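Local atomic coordinates of antifreeze protein (Marinomonas primoryensis, PDB entry 5JUH), a protein that forms the C-terminal RTX region, probably carrying the type I secretion signal, of a giant adhesin that binds its Antarctic bacterium to diatoms and ice. Residues V153-V158 with S172-N177. Numbering follows the deposited sequence.
Sequences VTDGHV and SNFDSN. With CA (calcium ion), chain B.
Phe174 lays its ring against the type II beta turn of a beta hairpin, Thr154 to His157, which joins strands 151-154 and 157-160; the covering residue comes from the calcium-binding loop that precedes strand 187-192. In this loop Asn173 precedes the ring; its side-chain OD1 accepts from the backbone N of Asp175 at 3.0 Å, an Asx turn that bends the chain around Phe174. Asparagine suits the place because its short amide reaches forward to the backbone N two residues on.

Phe174 makes nearly all of the contact on the side of 172-177, its flat ring well shaped to cover a glycine-containing turn. Its CB already points toward the hairpin, and CG anti to the carbonyl carbon (chi1 -81°) lays the ring against the turn, one face covered by Gly156. The CA of Gly156 sits 3.9 Å from the ring centroid, 12° off the normal, a CH-pi contact, while its N also lies over that face. With a positive phi, Gly156 occupies the third position of the turn, where a side chain would jam against the carbonyl O of Asp155. Thr154 O approaches obliquely, 3.2 Å from Phe174 CD2. At the ring edge, Val158 CG2 comes to 3.9 Å from Phe174 CE2, and Val153 CG1 also packs there; these branched side chains continue the apolar layer, to which Ile188 and Phe168 add, the latter edge-to-face with Phe174. Asp155 brings OD1 to 3.8 Å from Phe174 CB, its carboxylate plane turned 43° from the ring.

Beyond the ring, the carboxylate of Asp175 gives calcium a charged oxygen, OD1; Val179, Gly181 and Asp186 also bind the metal. Asn177 uses both ends of its amide: OD1 binds the calcium ion at 2.4 Å, while ND2 donates to the metal-bound water, 3.3 Å from that water's oxygen.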
loop_
_atom_site.group_PDB
_atom_site.type_symbol
_atom_site.label_atom_id
_atom_site.label_comp_id
_atom_site.label_asym_id
_atom_site.label_seq_id
_atom_site.Cartn_x
_atom_site.Cartn_y
_atom_site.Cartn_z
ATOM N N VAL A 153 -2.459 -0.011 9.122
ATOM C CA VAL A 153 -2.197 1.324 8.515
ATOM C C VAL A 153 -2.093 2.335 9.638
ATOM O O VAL A 153 -3.020 2.436 10.471
ATOM C CB VAL A 153 -3.323 1.689 7.576
ATOM C CG1 VAL A 153 -2.951 2.944 6.894
ATOM C CG2 VAL A 153 -3.510 0.538 6.564
ATOM N N THR A 154 -0.968 3.079 9.692
ATOM C CA THR A 154 -0.841 4.156 10.661
ATOM C C THR A 154 -0.283 5.351 9.937
ATOM O O THR A 154 -0.010 5.288 8.746
ATOM C CB THR A 154 0.002 3.753 11.871
ATOM O OG1 THR A 154 1.296 3.343 11.376
ATOM C CG2 THR A 154 -0.670 2.659 12.630
ATOM N N ASP A 155 -0.124 6.482 10.642
ATOM C CA ASP A 155 0.350 7.666 9.932
ATOM C C ASP A 155 1.799 7.527 9.444
ATOM O O ASP A 155 2.725 7.680 10.215
ATOM C CB ASP A 155 0.235 8.923 10.844
ATOM C CG ASP A 155 0.624 10.174 10.159
ATOM O OD1 ASP A 155 0.833 10.155 8.891
ATOM O OD2 ASP A 155 0.558 11.242 10.892
ATOM N N GLY A 156 1.970 7.278 8.185
ATOM C CA GLY A 156 3.314 7.089 7.558
ATOM C C GLY A 156 3.843 5.696 7.477
ATOM O O GLY A 156 4.995 5.511 7.046
ATOM N N HIS A 157 2.990 4.736 7.885
ATOM C CA HIS A 157 3.404 3.356 7.825
ATOM C C HIS A 157 2.245 2.464 7.354
ATOM O O HIS A 157 1.086 2.641 7.742
ATOM C CB HIS A 157 3.869 2.796 9.190
ATOM C CG HIS A 157 5.119 3.432 9.678
ATOM N ND1 HIS A 157 6.351 2.857 9.447
ATOM C CD2 HIS A 157 5.314 4.612 10.266
ATOM C CE1 HIS A 157 7.271 3.689 9.880
ATOM N NE2 HIS A 157 6.671 4.755 10.353
ATOM N N VAL A 158 2.653 1.397 6.651
ATOM C CA VAL A 158 1.719 0.311 6.330
ATOM C C VAL A 158 2.496 -0.978 6.554
ATOM O O VAL A 158 3.598 -1.167 5.982
ATOM C CB VAL A 158 1.240 0.415 4.838
ATOM C CG1 VAL A 158 0.317 -0.736 4.474
ATOM C CG2 VAL A 158 0.534 1.742 4.587
ATOM N N SER A 172 4.971 12.168 1.429
ATOM C CA SER A 172 3.760 11.375 1.630
ATOM C C SER A 172 2.770 12.112 2.530
ATOM O O SER A 172 3.133 12.956 3.368
ATOM C CB SER A 172 4.172 10.015 2.231
ATOM O OG SER A 172 4.992 9.310 1.320
ATOM N N ASN A 173 1.526 11.701 2.414
ATOM C CA ASN A 173 0.418 12.359 3.155
ATOM C C ASN A 173 -0.614 11.316 3.411
ATOM O O ASN A 173 -1.299 10.907 2.417
ATOM C CB ASN A 173 -0.129 13.518 2.440
ATOM C CG ASN A 173 -1.079 14.308 3.272
ATOM O OD1 ASN A 173 -1.562 13.889 4.284
ATOM N ND2 ASN A 173 -1.289 15.532 2.881
ATOM N N PHE A 174 -0.843 10.862 4.637
ATOM C CA PHE A 174 -1.843 9.879 4.917
ATOM C C PHE A 174 -3.236 10.455 5.305
ATOM O O PHE A 174 -4.109 9.728 5.709
ATOM C CB PHE A 174 -1.340 8.914 5.995
ATOM C CG PHE A 174 -0.414 7.795 5.492
ATOM C CD1 PHE A 174 0.607 8.034 4.655
ATOM C CD2 PHE A 174 -0.622 6.570 5.851
ATOM C CE1 PHE A 174 1.415 7.038 4.186
ATOM C CE2 PHE A 174 0.226 5.534 5.447
ATOM C CZ PHE A 174 1.220 5.788 4.596
ATOM N N ASP A 175 -3.464 11.714 5.044
ATOM C CA ASP A 175 -4.761 12.372 5.261
ATOM C C ASP A 175 -5.631 12.159 4.040
ATOM O O ASP A 175 -5.604 12.934 3.074
ATOM C CB ASP A 175 -4.516 13.822 5.481
ATOM C CG ASP A 175 -5.891 14.640 5.776
ATOM O OD1 ASP A 175 -6.966 14.023 6.116
ATOM O OD2 ASP A 175 -5.764 15.888 5.591
ATOM N N SER A 176 -6.422 11.097 4.071
ATOM C CA SER A 176 -7.251 10.740 2.869
ATOM C C SER A 176 -8.453 11.623 2.697
ATOM O O SER A 176 -8.910 11.833 1.606
ATOM C CB SER A 176 -7.648 9.299 2.916
ATOM O OG SER A 176 -8.443 8.964 4.062
ATOM N N ASN A 177 -8.976 12.106 3.807
ATOM C CA ASN A 177 -10.269 12.839 3.825
ATOM C C ASN A 177 -10.138 14.326 3.812
ATOM O O ASN A 177 -11.127 15.033 3.688
ATOM C CB ASN A 177 -11.243 12.267 4.865
ATOM C CG ASN A 177 -10.812 12.532 6.276
ATOM O OD1 ASN A 177 -9.898 13.294 6.507
ATOM N ND2 ASN A 177 -11.450 11.940 7.193
HETATM CA CA CA B . -7.921 13.206 7.873
HETATM O O HOH W 1 -9.357 12.347 9.660
#